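Local coordinates for NTF2-like Protein (Anabaena variabilis ATCC 29413, PDB 3DMC) that is of unknown function but has the NTF2-like, SnoaL-type fold, whose cone-shaped cavity in relatives often binds a small molecule, at residues A[19-24]-A[28-33]; A[38-43]-A[114-119]; A[48-53]-A[64-69]; A[82-85]-A[90-93]; A[94-99]-A[103-108]. All coordinates share one frame; numbering follows the deposited sequence.

Interaction 1. Residues A[19-24]-A[28-33]; sequences EFFTQG and GEWQKF
G28 touches G24 first: its N donates to G24 O over 2.8 Å, where helix 9-27 ends and the chain leaves it with positive phi. E29 follows and offers its carbonyl O to G24 CA in a CA-H...O contact of 3.4 Å. W30 then lays one face of its indole over G24, whose CA stands 3.6 Å from the centroid of the six-membered ring, almost on the ring normal; a side chain on G24 would run into the ring. At its edge CZ3 meets F21 CD1 at 3.8 Å, while NE1 bonds to S68 OG on helix 57-69. Replacing W30 by a leucine is likely to uncover the G24 backbone and leave S68 OG without its indole mate. K32 sets its CB over the F20 ring, 3.8 Å from the centroid. F33 has CG anti to its backbone N (chi1 -177°), a turn that brings its ring face to the edge of F21, while its N gives its hydrogen to a water. Aromatic carbon thus closes the turn between helices 9-27 and 31-34, and that one water links three backbone polar atoms, F20 O, E29 O and F33 N.

Interaction 2. Residues A[38-43]-A[114-119]; sequences TEDFTF and DVRGDK
R116 grips the carboxylate of D40 end-on, one nitrogen to each oxygen. NH1 donates to OD1 at 2.8 Å along a nearly straight line (164°), with OD1 close to the guanidinium plane; NH2 reaches OD2 at 2.9 Å on its syn lone pair, but is more bent. The carboxylate and guanidinium planes stand 48° apart, so the end-on pair is twisted. D40 OD1 has a second donor, T38 OG1, at 2.7 Å, and the hydroxyl comes in nearly along the C-O axis. D40 can meet both because its CG sits between backbone N and carbonyl carbon (chi1 62°), folding the acid back over the type I turn that runs from T38 to F41. Across from it, a type II' turn from R116 to K119 makes the tight hairpin between strands 103-116 and 119-127 of the curved NTF2-like sheet, with G117 at the position of positive phi. The two turns are thereby pinned to each other at one end of the sheet. Further out, a water accepts a hydrogen bond from K119 NZ and lies close to E39 OE2, spanning two charged groups that do not meet directly. Packing completes the contact: T38 CG2 rests 3.7 Å from K119 CB and 3.6 Å from R116 NH1, while the T38 backbone bonds to I120 on the neighbouring strand.

Interaction 3. Residues A[48-53]-A[64-69]; sequences GEFHGL and FTYVSE
The rings of F50 and Y66 meet obliquely, planes at 39° and centroids 5.5 Å apart, so the pair is neither a stack nor a T. Their closest atoms are F50 CE2 and Y66 CD2, 3.6 Å apart, and the same CE2 also lies 3.8 Å from Y66 CG: one corner of the phenyl ring leans on the root of the tyrosine ring. Over one face of F50 lies CG of its neighbour E49, off centre toward the rim, and F63 packs edge-to-face with the same phenyl. E49 also puts OE1 over one face of Y66, though loosely, 4.5 Å from CE1. Y66 reaches across because its CG is anti to the backbone N (chi1 171°), which throws the ring off helix 57-69 toward the loop that leads into strand 52-55. This loop is held by its own backbone, H51 N donating to G48 O at 2.9 Å, and by F50 O, which accepts from N54. No hydrogen bond crosses between 48-53 and 64-69. The contact is therefore a small apolar one, F50 being buried and Y66 exposed, with no directional bond across it, and the F50 ring is held in addition by E49 and F63.

Interaction 4. Residues A[82-85]-A[90-93]; sequences RVTS and VVFE
R82 and E93 face each other as a hydrogen-bonded pair of the antiparallel hairpin 75-85/89-100, at the edge of the NTF2-like sheet where the second subunit packs. From E93 CB outward, CB lies 3.7 Å from R82 O, CG runs on extended, and CD comes 4.0 Å from R82 CB. At the tip, OE1 takes a water shared with R82 NH1, and a second water lies 2.8 Å from OE2 and also meets T84 OG1, which pairs with T84 of the second subunit. Both oxygens also reach the second subunit, OE1 to R124 and Y126, OE2 to S112, while R82 bridges to D114 there. With a glutamine in place of E93, R124 of the second subunit would probably lose its partner charge. On the other face, V83 CG2 lies 3.7 Å from F92 CD2 and V83 CG1 touches V90 CG1, facing helix 9-27. In the backbone of the R82-E93 pair, E93 N donates to R82 O at 2.8 Å.

Interaction 5. Residues A[94-99]-A[103-108]; sequences FRDEGL and KPYKNR. With ACT (acetate ion), chain C.
The hairpin 89-100/103-116 forms part of the concave wall of the NTF2-like sheet, and here D96 and Y105 meet an acetate ion, probably from the crystallisation liquor, with F94 at its methyl and N107 standing behind Y105. Y105 OH donates to acetate O at 2.6 Å, the oxygen lying in the plane of the tyrosine ring at its edge. D96 OD2 is also 2.6 Å from the same acetate O. N107 ND2 gives a hydrogen to Y105 OH at 2.9 Å, almost in its amide plane, holding the phenol as a second shell. With CG anti to the backbone N (chi1 167°), Y105 swings its ring over this face, and the acetate methyl meets the edge of F94. The backbones pair D96 with N107 and G98 with Y105, each by two bonds; G98 N to Y105 O is 3.0 Å. On the other face R95 and R108 run side by side, R95 CD 4.0 Å from R108 NH2; both NE atoms donate to N134 O, and R95 NH1 bonds to S79 OG. E97 OE1 lies 3.6 Å from K106 CE. A carboxylate bonded by the phenol and lying against D96 is consistent with a pocket for a small polar ligand.

How the interactions relate
Four of the five contacts reach one mixed sheet; interaction 1 instead joins helices 9-27 and 31-34, ahead of the others in the chain. Interaction 2 ties residue 38 to residue 119, so interactions 3, 4 and 5 all fall within the span it closes. Interactions 4 and 5 share strand 89-100, centres about 19 Å apart, one at the dimer edge and the other at the acetate pocket; interactions 2 and 5 share strand 103-116, their centres about 27 Å apart on opposite sides of the chain's centre. Interaction 1 touches interaction 3 where W30 and F33 meet S68 and F64, and interaction 5 where F21 meets F94. This is consistent with helices covering the curved sheet round the pocket.

Interaction 1. Residues A[19-24]-A[28-33]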
# COMPACT_ATOMS: atom_id res chain seq x y z
N GLU A 19 -12.82 1.57 11.19
CA GLU A 19 -14.22 2.03 11.33
C GLU A 19 -14.26 3.53 11.58
O GLU A 19 -15.02 4.24 10.96
CB GLU A 19 -14.91 1.31 12.50
CG GLU A 19 -15.21 -0.12 12.19
CD GLU A 19 -16.46 -0.30 11.37
OE1 GLU A 19 -17.54 0.17 11.80
OE2 GLU A 19 -16.38 -0.91 10.28
N PHE A 20 -13.45 4.02 12.51
CA PHE A 20 -13.45 5.46 12.84
C PHE A 20 -12.90 6.30 11.68
O PHE A 20 -13.31 7.45 11.47
CB PHE A 20 -12.76 5.80 14.17
CG PHE A 20 -13.48 5.24 15.36
CD1 PHE A 20 -14.84 5.10 15.32
CD2 PHE A 20 -12.80 4.83 16.50
CE1 PHE A 20 -15.55 4.56 16.39
CE2 PHE A 20 -13.50 4.28 17.58
CZ PHE A 20 -14.88 4.15 17.51
N PHE A 21 -12.02 5.68 10.89
CA PHE A 21 -11.42 6.34 9.71
C PHE A 21 -12.50 6.46 8.61
O PHE A 21 -12.70 7.51 8.00
CB PHE A 21 -10.22 5.50 9.23
CG PHE A 21 -9.59 5.98 7.97
CD1 PHE A 21 -8.68 7.04 7.95
CD2 PHE A 21 -9.83 5.30 6.79
CE1 PHE A 21 -8.06 7.43 6.74
CE2 PHE A 21 -9.21 5.68 5.60
CZ PHE A 21 -8.35 6.72 5.57
N THR A 22 -13.27 5.39 8.47
CA THR A 22 -14.39 5.36 7.52
C THR A 22 -15.35 6.50 7.88
O THR A 22 -15.79 7.28 7.03
CB THR A 22 -15.12 3.99 7.54
OG1 THR A 22 -14.23 2.99 7.02
CG2 THR A 22 -16.44 4.01 6.74
N GLN A 23 -15.67 6.57 9.17
CA GLN A 23 -16.63 7.57 9.69
C GLN A 23 -16.11 9.01 9.47
O GLN A 23 -16.86 9.91 9.08
CB GLN A 23 -16.89 7.31 11.17
CG GLN A 23 -17.82 8.31 11.80
CD GLN A 23 -18.17 7.96 13.23
OE1 GLN A 23 -17.82 6.88 13.72
NE2 GLN A 23 -18.86 8.86 13.91
N GLY A 24 -14.81 9.19 9.65
CA GLY A 24 -14.19 10.48 9.46
C GLY A 24 -14.27 10.90 8.01
O GLY A 24 -14.57 12.05 7.68
N GLY A 28 -16.61 13.82 8.26
CA GLY A 28 -15.68 14.90 8.57
C GLY A 28 -15.47 15.07 10.06
O GLY A 28 -14.83 16.00 10.54
N GLU A 29 -16.06 14.14 10.80
CA GLU A 29 -15.87 14.08 12.26
C GLU A 29 -14.79 13.06 12.61
O GLU A 29 -14.98 11.84 12.48
CB GLU A 29 -17.17 13.70 12.96
CG GLU A 29 -18.29 14.66 12.68
CD GLU A 29 -18.07 15.97 13.37
OE1 GLU A 29 -17.43 15.97 14.46
OE2 GLU A 29 -18.52 17.01 12.84
N TRP A 30 -13.67 13.57 13.07
CA TRP A 30 -12.45 12.77 13.27
C TRP A 30 -12.11 12.49 14.74
O TRP A 30 -11.13 11.79 15.02
CB TRP A 30 -11.27 13.46 12.57
CG TRP A 30 -11.38 13.37 11.09
CD1 TRP A 30 -11.85 14.32 10.23
CD2 TRP A 30 -11.01 12.25 10.28
NE1 TRP A 30 -11.81 13.85 8.94
CE2 TRP A 30 -11.29 12.58 8.95
CE3 TRP A 30 -10.45 11.00 10.56
CZ2 TRP A 30 -11.02 11.71 7.90
CZ3 TRP A 30 -10.19 10.13 9.52
CH2 TRP A 30 -10.48 10.50 8.21
N GLN A 31 -12.89 13.01 15.69
CA GLN A 31 -12.48 12.87 17.10
C GLN A 31 -12.30 11.43 17.54
O GLN A 31 -11.38 11.10 18.29
CB GLN A 31 -13.42 13.61 18.06
CG GLN A 31 -12.74 13.85 19.40
CD GLN A 31 -11.42 14.61 19.25
OE1 GLN A 31 -11.38 15.68 18.65
NE2 GLN A 31 -10.34 14.04 19.79
N LYS A 32 -13.14 10.54 17.04
CA LYS A 32 -13.15 9.15 17.51
C LYS A 32 -11.87 8.48 17.03
O LYS A 32 -11.24 7.72 17.77
CB LYS A 32 -14.41 8.40 17.07
CG LYS A 32 -15.63 8.80 17.88
CD LYS A 32 -16.68 7.73 17.88
CE LYS A 32 -17.91 8.15 18.70
NZ LYS A 32 -17.60 8.28 20.15
N PHE A 33 -11.50 8.77 15.78
CA PHE A 33 -10.23 8.26 15.22
C PHE A 33 -9.04 8.82 16.00
O PHE A 33 -8.14 8.09 16.39
CB PHE A 33 -10.10 8.57 13.72
CG PHE A 33 -8.88 7.99 13.11
CD1 PHE A 33 -8.74 6.60 13.00
CD2 PHE A 33 -7.85 8.80 12.64
CE1 PHE A 33 -7.61 6.03 12.42
CE2 PHE A 33 -6.72 8.23 12.08
CZ PHE A 33 -6.61 6.83 11.98
O HOH W 1 -13.56 9.45 13.46

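Interaction 2. Residues A[38-43]-A[114-119]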
# COMPACT_ATOMS: atom_id res chain seq x y z
N THR A 38 -1.92 7.27 19.56
CA THR A 38 -0.92 7.45 20.61
C THR A 38 -0.35 8.87 20.58
O THR A 38 -0.43 9.59 19.59
CB THR A 38 0.25 6.43 20.50
OG1 THR A 38 0.95 6.66 19.28
CG2 THR A 38 -0.22 5.01 20.62
N GLU A 39 0.23 9.29 21.70
CA GLU A 39 0.73 10.65 21.79
C GLU A 39 1.89 10.90 20.83
O GLU A 39 2.15 12.04 20.42
CB GLU A 39 1.16 11.00 23.23
CG GLU A 39 0.01 10.94 24.23
CD GLU A 39 -1.19 11.78 23.81
OE1 GLU A 39 -1.02 12.98 23.51
OE2 GLU A 39 -2.31 11.23 23.78
N ASP A 40 2.59 9.82 20.49
CA ASP A 40 3.77 9.88 19.61
C ASP A 40 3.39 9.47 18.18
O ASP A 40 4.24 9.12 17.38
CB ASP A 40 4.95 9.03 20.12
CG ASP A 40 4.64 7.55 20.20
OD1 ASP A 40 3.44 7.17 20.22
OD2 ASP A 40 5.60 6.75 20.28
N PHE A 41 2.10 9.56 17.91
CA PHE A 41 1.55 9.20 16.59
C PHE A 41 2.31 9.90 15.46
O PHE A 41 2.55 11.10 15.52
CB PHE A 41 0.07 9.59 16.51
CG PHE A 41 -0.56 9.29 15.18
CD1 PHE A 41 -0.92 8.00 14.85
CD2 PHE A 41 -0.81 10.31 14.25
CE1 PHE A 41 -1.53 7.72 13.60
CE2 PHE A 41 -1.44 10.04 13.01
CZ PHE A 41 -1.78 8.73 12.70
N THR A 42 2.68 9.14 14.42
CA THR A 42 3.26 9.75 13.21
C THR A 42 2.49 9.27 12.00
O THR A 42 1.83 8.23 12.04
CB THR A 42 4.72 9.37 12.97
OG1 THR A 42 4.81 8.00 12.53
CG2 THR A 42 5.57 9.60 14.21
N PHE A 43 2.54 10.06 10.96
CA PHE A 43 1.84 9.66 9.72
C PHE A 43 2.65 10.12 8.54
O PHE A 43 3.26 11.19 8.55
CB PHE A 43 0.39 10.16 9.63
CG PHE A 43 0.22 11.68 9.65
CD1 PHE A 43 0.31 12.39 10.84
CD2 PHE A 43 -0.08 12.38 8.51
CE1 PHE A 43 0.14 13.77 10.86
CE2 PHE A 43 -0.24 13.75 8.53
CZ PHE A 43 -0.13 14.43 9.72
N ASP A 114 0.24 0.96 12.34
CA ASP A 114 0.87 0.17 13.41
C ASP A 114 0.01 0.29 14.65
O ASP A 114 -0.49 1.37 14.97
CB ASP A 114 2.27 0.68 13.75
CG ASP A 114 3.31 0.23 12.77
OD1 ASP A 114 2.96 -0.29 11.70
OD2 ASP A 114 4.50 0.37 13.09
N VAL A 115 -0.10 -0.83 15.35
CA VAL A 115 -0.85 -0.90 16.62
C VAL A 115 0.07 -1.07 17.81
O VAL A 115 1.03 -1.86 17.79
CB VAL A 115 -1.86 -2.06 16.59
CG1 VAL A 115 -2.54 -2.26 17.96
CG2 VAL A 115 -2.92 -1.82 15.52
N ARG A 116 -0.26 -0.31 18.83
CA ARG A 116 0.38 -0.40 20.15
C ARG A 116 -0.68 -0.42 21.25
O ARG A 116 -1.30 0.60 21.58
CB ARG A 116 1.36 0.74 20.36
CG ARG A 116 2.23 0.56 21.62
CD ARG A 116 2.87 1.88 22.10
NE ARG A 116 3.78 2.38 21.08
CZ ARG A 116 3.93 3.66 20.77
NH1 ARG A 116 3.25 4.60 21.39
NH2 ARG A 116 4.77 3.99 19.80
N GLY A 117 -0.88 -1.61 21.80
CA GLY A 117 -1.91 -1.80 22.83
C GLY A 117 -3.28 -1.60 22.24
O GLY A 117 -3.65 -2.23 21.25
N ASP A 118 -4.02 -0.68 22.84
CA ASP A 118 -5.40 -0.42 22.46
C ASP A 118 -5.45 0.78 21.53
O ASP A 118 -6.51 1.32 21.23
CB ASP A 118 -6.31 -0.25 23.68
CG ASP A 118 -5.94 0.93 24.55
OD1 ASP A 118 -4.75 1.31 24.59
OD2 ASP A 118 -6.86 1.48 25.20
N LYS A 119 -4.27 1.16 21.05
CA LYS A 119 -4.12 2.32 20.16
C LYS A 119 -3.30 2.07 18.88
O LYS A 119 -2.65 1.04 18.70
CB LYS A 119 -3.53 3.50 20.92
CG LYS A 119 -4.50 4.07 21.95
CD LYS A 119 -3.90 5.10 22.86
CE LYS A 119 -4.91 5.50 23.94
NZ LYS A 119 -4.35 6.52 24.87
O HOH W 2 -3.10 8.90 23.16

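Interaction 3. Residues A[48-53]-A[64-69]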
# COMPACT_ATOMS: atom_id res chain seq x y z
N GLY A 48 2.32 17.11 -1.20
CA GLY A 48 1.72 18.37 -0.85
C GLY A 48 2.18 18.84 0.49
O GLY A 48 3.27 18.51 0.92
N GLU A 49 1.32 19.62 1.11
CA GLU A 49 1.64 20.27 2.38
C GLU A 49 2.08 19.27 3.42
O GLU A 49 2.95 19.56 4.24
CB GLU A 49 0.43 21.04 2.94
CG GLU A 49 0.61 21.49 4.41
CD GLU A 49 -0.65 22.13 4.96
OE1 GLU A 49 -1.69 22.11 4.24
OE2 GLU A 49 -0.62 22.65 6.10
N PHE A 50 1.45 18.11 3.41
CA PHE A 50 1.69 17.05 4.39
C PHE A 50 2.61 15.93 3.86
O PHE A 50 2.69 14.84 4.41
CB PHE A 50 0.36 16.48 4.90
CG PHE A 50 -0.47 17.48 5.66
CD1 PHE A 50 -0.28 17.67 7.02
CD2 PHE A 50 -1.44 18.23 5.02
CE1 PHE A 50 -1.04 18.60 7.73
CE2 PHE A 50 -2.20 19.16 5.71
CZ PHE A 50 -2.00 19.35 7.08
N HIS A 51 3.34 16.23 2.79
CA HIS A 51 4.28 15.25 2.29
C HIS A 51 5.25 14.85 3.38
O HIS A 51 5.73 15.68 4.15
CB HIS A 51 5.07 15.81 1.10
CG HIS A 51 6.32 15.04 0.83
ND1 HIS A 51 6.34 13.95 -0.01
CD2 HIS A 51 7.58 15.16 1.32
CE1 HIS A 51 7.57 13.44 -0.04
NE2 HIS A 51 8.33 14.16 0.76
N GLY A 52 5.54 13.56 3.43
CA GLY A 52 6.56 12.97 4.28
C GLY A 52 6.10 12.60 5.67
O GLY A 52 4.93 12.31 5.89
N LEU A 53 7.04 12.65 6.60
CA LEU A 53 6.79 12.27 7.98
C LEU A 53 6.22 13.45 8.75
O LEU A 53 6.76 14.57 8.74
CB LEU A 53 8.07 11.77 8.66
CG LEU A 53 7.84 11.31 10.10
CD1 LEU A 53 7.23 9.92 10.14
CD2 LEU A 53 9.16 11.38 10.87
N PHE A 64 -6.31 15.68 8.98
CA PHE A 64 -7.62 15.03 8.73
C PHE A 64 -8.71 16.08 8.43
O PHE A 64 -9.59 15.88 7.61
CB PHE A 64 -7.96 14.07 9.87
CG PHE A 64 -7.13 12.82 9.82
CD1 PHE A 64 -7.20 11.98 8.72
CD2 PHE A 64 -6.26 12.50 10.84
CE1 PHE A 64 -6.43 10.81 8.65
CE2 PHE A 64 -5.49 11.34 10.76
CZ PHE A 64 -5.58 10.50 9.66
N THR A 65 -8.59 17.22 9.10
CA THR A 65 -9.48 18.34 8.82
C THR A 65 -9.32 18.83 7.38
O THR A 65 -10.29 19.13 6.68
CB THR A 65 -9.23 19.51 9.79
OG1 THR A 65 -9.48 19.07 11.13
CG2 THR A 65 -10.13 20.66 9.45
N TYR A 66 -8.07 18.83 6.96
CA TYR A 66 -7.67 19.26 5.62
C TYR A 66 -8.24 18.31 4.60
O TYR A 66 -8.73 18.72 3.55
CB TYR A 66 -6.14 19.32 5.51
CG TYR A 66 -5.65 19.54 4.09
CD1 TYR A 66 -5.90 20.74 3.43
CD2 TYR A 66 -4.93 18.56 3.42
CE1 TYR A 66 -5.46 20.96 2.14
CE2 TYR A 66 -4.47 18.78 2.12
CZ TYR A 66 -4.74 19.98 1.49
OH TYR A 66 -4.31 20.21 0.19
N VAL A 67 -8.17 17.04 4.92
CA VAL A 67 -8.65 15.99 3.99
C VAL A 67 -10.13 16.24 3.73
O VAL A 67 -10.59 16.22 2.60
CB VAL A 67 -8.42 14.58 4.54
CG1 VAL A 67 -9.34 13.56 3.80
CG2 VAL A 67 -6.93 14.21 4.44
N SER A 68 -10.87 16.48 4.81
CA SER A 68 -12.33 16.61 4.73
C SER A 68 -12.84 17.98 4.21
O SER A 68 -13.96 18.10 3.75
CB SER A 68 -12.99 16.31 6.08
OG SER A 68 -12.88 14.93 6.41
N GLU A 69 -11.98 18.99 4.27
CA GLU A 69 -12.44 20.36 4.01
C GLU A 69 -13.08 20.56 2.64
O GLU A 69 -13.99 21.38 2.49
CB GLU A 69 -11.30 21.38 4.20
CG GLU A 69 -10.37 21.45 3.02
CD GLU A 69 -9.40 22.62 3.13
OE1 GLU A 69 -9.21 23.09 4.27
OE2 GLU A 69 -8.85 23.07 2.10

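Interaction 4. Residues A[82-85]-A[90-93]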
# COMPACT_ATOMS: atom_id res chain seq x y z
N ARG A 82 -8.81 -5.93 0.56
CA ARG A 82 -7.76 -6.75 1.16
C ARG A 82 -7.30 -6.14 2.46
O ARG A 82 -7.04 -4.95 2.53
CB ARG A 82 -6.58 -6.91 0.18
CG ARG A 82 -6.96 -7.59 -1.14
CD ARG A 82 -5.82 -7.74 -2.13
NE ARG A 82 -6.16 -8.74 -3.14
CZ ARG A 82 -6.98 -8.52 -4.17
NH1 ARG A 82 -7.56 -7.33 -4.35
NH2 ARG A 82 -7.24 -9.50 -5.02
N VAL A 83 -7.25 -6.99 3.48
CA VAL A 83 -6.73 -6.60 4.79
C VAL A 83 -5.68 -7.61 5.20
O VAL A 83 -5.97 -8.80 5.43
CB VAL A 83 -7.86 -6.58 5.81
CG1 VAL A 83 -7.33 -6.24 7.19
CG2 VAL A 83 -8.93 -5.55 5.39
N THR A 84 -4.46 -7.13 5.33
CA THR A 84 -3.34 -8.00 5.69
C THR A 84 -2.70 -7.52 6.97
O THR A 84 -2.82 -6.36 7.32
CB THR A 84 -2.27 -8.00 4.56
OG1 THR A 84 -1.87 -6.66 4.29
CG2 THR A 84 -2.78 -8.69 3.24
N SER A 85 -2.06 -8.44 7.69
CA SER A 85 -1.43 -8.05 8.96
C SER A 85 -0.22 -8.90 9.30
O SER A 85 0.09 -9.92 8.68
CB SER A 85 -2.45 -8.07 10.12
OG SER A 85 -2.90 -9.36 10.48
N VAL A 90 -1.22 -3.46 10.22
CA VAL A 90 -2.36 -3.87 9.38
C VAL A 90 -2.46 -2.94 8.20
O VAL A 90 -2.33 -1.70 8.34
CB VAL A 90 -3.70 -3.85 10.14
CG1 VAL A 90 -4.75 -4.48 9.28
CG2 VAL A 90 -3.57 -4.61 11.50
N VAL A 91 -2.67 -3.52 7.03
CA VAL A 91 -2.85 -2.72 5.81
C VAL A 91 -4.22 -3.03 5.25
O VAL A 91 -4.65 -4.19 5.18
CB VAL A 91 -1.81 -3.05 4.69
CG1 VAL A 91 -2.03 -2.20 3.41
CG2 VAL A 91 -0.37 -2.89 5.17
N PHE A 92 -4.89 -1.94 4.90
CA PHE A 92 -6.21 -1.92 4.30
C PHE A 92 -6.05 -1.41 2.87
O PHE A 92 -5.65 -0.29 2.66
CB PHE A 92 -7.11 -0.96 5.09
CG PHE A 92 -7.35 -1.40 6.50
CD1 PHE A 92 -6.44 -1.03 7.53
CD2 PHE A 92 -8.46 -2.16 6.83
CE1 PHE A 92 -6.66 -1.44 8.82
CE2 PHE A 92 -8.67 -2.56 8.14
CZ PHE A 92 -7.77 -2.21 9.12
N GLU A 93 -6.41 -2.26 1.91
CA GLU A 93 -6.42 -1.90 0.51
C GLU A 93 -7.89 -1.71 0.15
O GLU A 93 -8.71 -2.66 0.22
CB GLU A 93 -5.81 -2.98 -0.37
CG GLU A 93 -4.33 -3.21 -0.20
CD GLU A 93 -3.83 -4.34 -1.08
OE1 GLU A 93 -4.03 -4.24 -2.33
OE2 GLU A 93 -3.26 -5.31 -0.52
O HOH W 3 -6.85 -4.87 -3.15
O HOH W 4 -3.67 -5.58 2.28

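Interaction 5. Residues A[94-99]-A[103-108]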
# COMPACT_ATOMS: atom_id res chain seq x y z
N PHE A 94 -8.19 -0.49 -0.25
CA PHE A 94 -9.58 -0.08 -0.50
C PHE A 94 -9.78 0.82 -1.74
O PHE A 94 -8.83 1.32 -2.35
CB PHE A 94 -10.23 0.52 0.76
CG PHE A 94 -9.65 1.84 1.20
CD1 PHE A 94 -8.59 1.90 2.10
CD2 PHE A 94 -10.17 3.03 0.73
CE1 PHE A 94 -8.07 3.12 2.49
CE2 PHE A 94 -9.66 4.23 1.11
CZ PHE A 94 -8.60 4.29 1.99
N ARG A 95 -11.05 0.98 -2.10
CA ARG A 95 -11.47 1.86 -3.22
C ARG A 95 -12.40 2.89 -2.63
O ARG A 95 -13.24 2.56 -1.78
CB ARG A 95 -12.18 1.05 -4.34
CG ARG A 95 -11.28 0.05 -5.09
CD ARG A 95 -12.03 -1.01 -5.89
NE ARG A 95 -12.94 -0.34 -6.84
CZ ARG A 95 -14.25 -0.20 -6.65
NH1 ARG A 95 -14.84 -0.70 -5.57
NH2 ARG A 95 -15.00 0.44 -7.56
N ASP A 96 -12.21 4.16 -3.02
CA ASP A 96 -13.01 5.22 -2.47
C ASP A 96 -13.48 6.20 -3.54
O ASP A 96 -13.03 6.20 -4.71
CB ASP A 96 -12.34 5.90 -1.27
CG ASP A 96 -11.08 6.70 -1.60
OD1 ASP A 96 -10.67 6.75 -2.78
OD2 ASP A 96 -10.51 7.27 -0.63
N GLU A 97 -14.44 6.99 -3.11
CA GLU A 97 -14.97 8.06 -3.96
C GLU A 97 -15.74 9.11 -3.21
O GLU A 97 -16.37 8.85 -2.19
CB GLU A 97 -15.85 7.49 -5.05
CG GLU A 97 -17.08 6.84 -4.55
CD GLU A 97 -17.93 6.33 -5.70
OE1 GLU A 97 -17.49 6.46 -6.87
OE2 GLU A 97 -19.04 5.82 -5.44
N GLY A 98 -15.66 10.30 -3.77
CA GLY A 98 -16.41 11.48 -3.27
C GLY A 98 -16.24 12.70 -4.14
O GLY A 98 -15.39 12.73 -5.01
N LEU A 99 -17.11 13.68 -3.91
CA LEU A 99 -17.03 14.95 -4.63
C LEU A 99 -16.06 15.90 -3.98
O LEU A 99 -16.23 16.34 -2.84
CB LEU A 99 -18.41 15.62 -4.78
CG LEU A 99 -19.45 14.83 -5.58
CD1 LEU A 99 -20.72 15.65 -5.71
CD2 LEU A 99 -18.96 14.42 -6.94
N LYS A 103 -16.59 17.87 -7.89
CA LYS A 103 -15.90 17.10 -8.95
C LYS A 103 -15.61 15.69 -8.49
O LYS A 103 -15.18 15.48 -7.37
CB LYS A 103 -14.60 17.79 -9.40
CG LYS A 103 -14.78 18.78 -10.51
CD LYS A 103 -15.09 20.19 -10.03
CE LYS A 103 -15.09 21.20 -11.20
NZ LYS A 103 -15.70 22.51 -10.79
N PRO A 104 -15.87 14.71 -9.36
CA PRO A 104 -15.73 13.30 -9.00
C PRO A 104 -14.28 12.85 -8.80
O PRO A 104 -13.47 12.82 -9.73
CB PRO A 104 -16.39 12.55 -10.17
CG PRO A 104 -16.38 13.51 -11.30
CD PRO A 104 -16.23 14.90 -10.77
N TYR A 105 -13.99 12.54 -7.55
CA TYR A 105 -12.74 11.91 -7.13
C TYR A 105 -13.01 10.44 -6.87
O TYR A 105 -13.98 10.04 -6.21
CB TYR A 105 -12.17 12.60 -5.88
CG TYR A 105 -11.04 11.87 -5.16
CD1 TYR A 105 -9.72 11.98 -5.60
CD2 TYR A 105 -11.27 11.06 -4.07
CE1 TYR A 105 -8.67 11.32 -4.97
CE2 TYR A 105 -10.21 10.40 -3.41
CZ TYR A 105 -8.90 10.52 -3.88
OH TYR A 105 -7.84 9.87 -3.23
N LYS A 106 -12.18 9.61 -7.47
CA LYS A 106 -12.18 8.17 -7.23
C LYS A 106 -10.76 7.69 -7.13
O LYS A 106 -9.90 8.16 -7.86
CB LYS A 106 -12.85 7.44 -8.38
CG LYS A 106 -14.31 7.76 -8.57
CD LYS A 106 -14.83 7.06 -9.81
CE LYS A 106 -15.17 5.60 -9.52
NZ LYS A 106 -16.09 5.00 -10.54
N ASN A 107 -10.50 6.79 -6.20
CA ASN A 107 -9.14 6.26 -6.05
C ASN A 107 -9.05 4.85 -5.49
O ASN A 107 -10.02 4.24 -5.02
CB ASN A 107 -8.30 7.23 -5.20
CG ASN A 107 -6.90 7.43 -5.73
OD1 ASN A 107 -6.43 6.72 -6.63
ND2 ASN A 107 -6.19 8.41 -5.13
N ARG A 108 -7.85 4.33 -5.61
CA ARG A 108 -7.42 3.14 -4.93
C ARG A 108 -6.38 3.61 -3.92
O ARG A 108 -5.57 4.50 -4.21
CB ARG A 108 -6.83 2.08 -5.87
CG ARG A 108 -7.86 1.36 -6.75
CD ARG A 108 -7.30 0.21 -7.50
NE ARG A 108 -8.40 -0.64 -7.97
CZ ARG A 108 -8.36 -1.97 -7.99
NH1 ARG A 108 -7.28 -2.62 -7.57
NH2 ARG A 108 -9.40 -2.64 -8.45
C ACT C . -7.91 9.16 0.10
O ACT C . -8.55 8.90 -0.96
OXT ACT C . -6.85 9.86 -0.01
CH3 ACT C . -8.33 8.64 1.44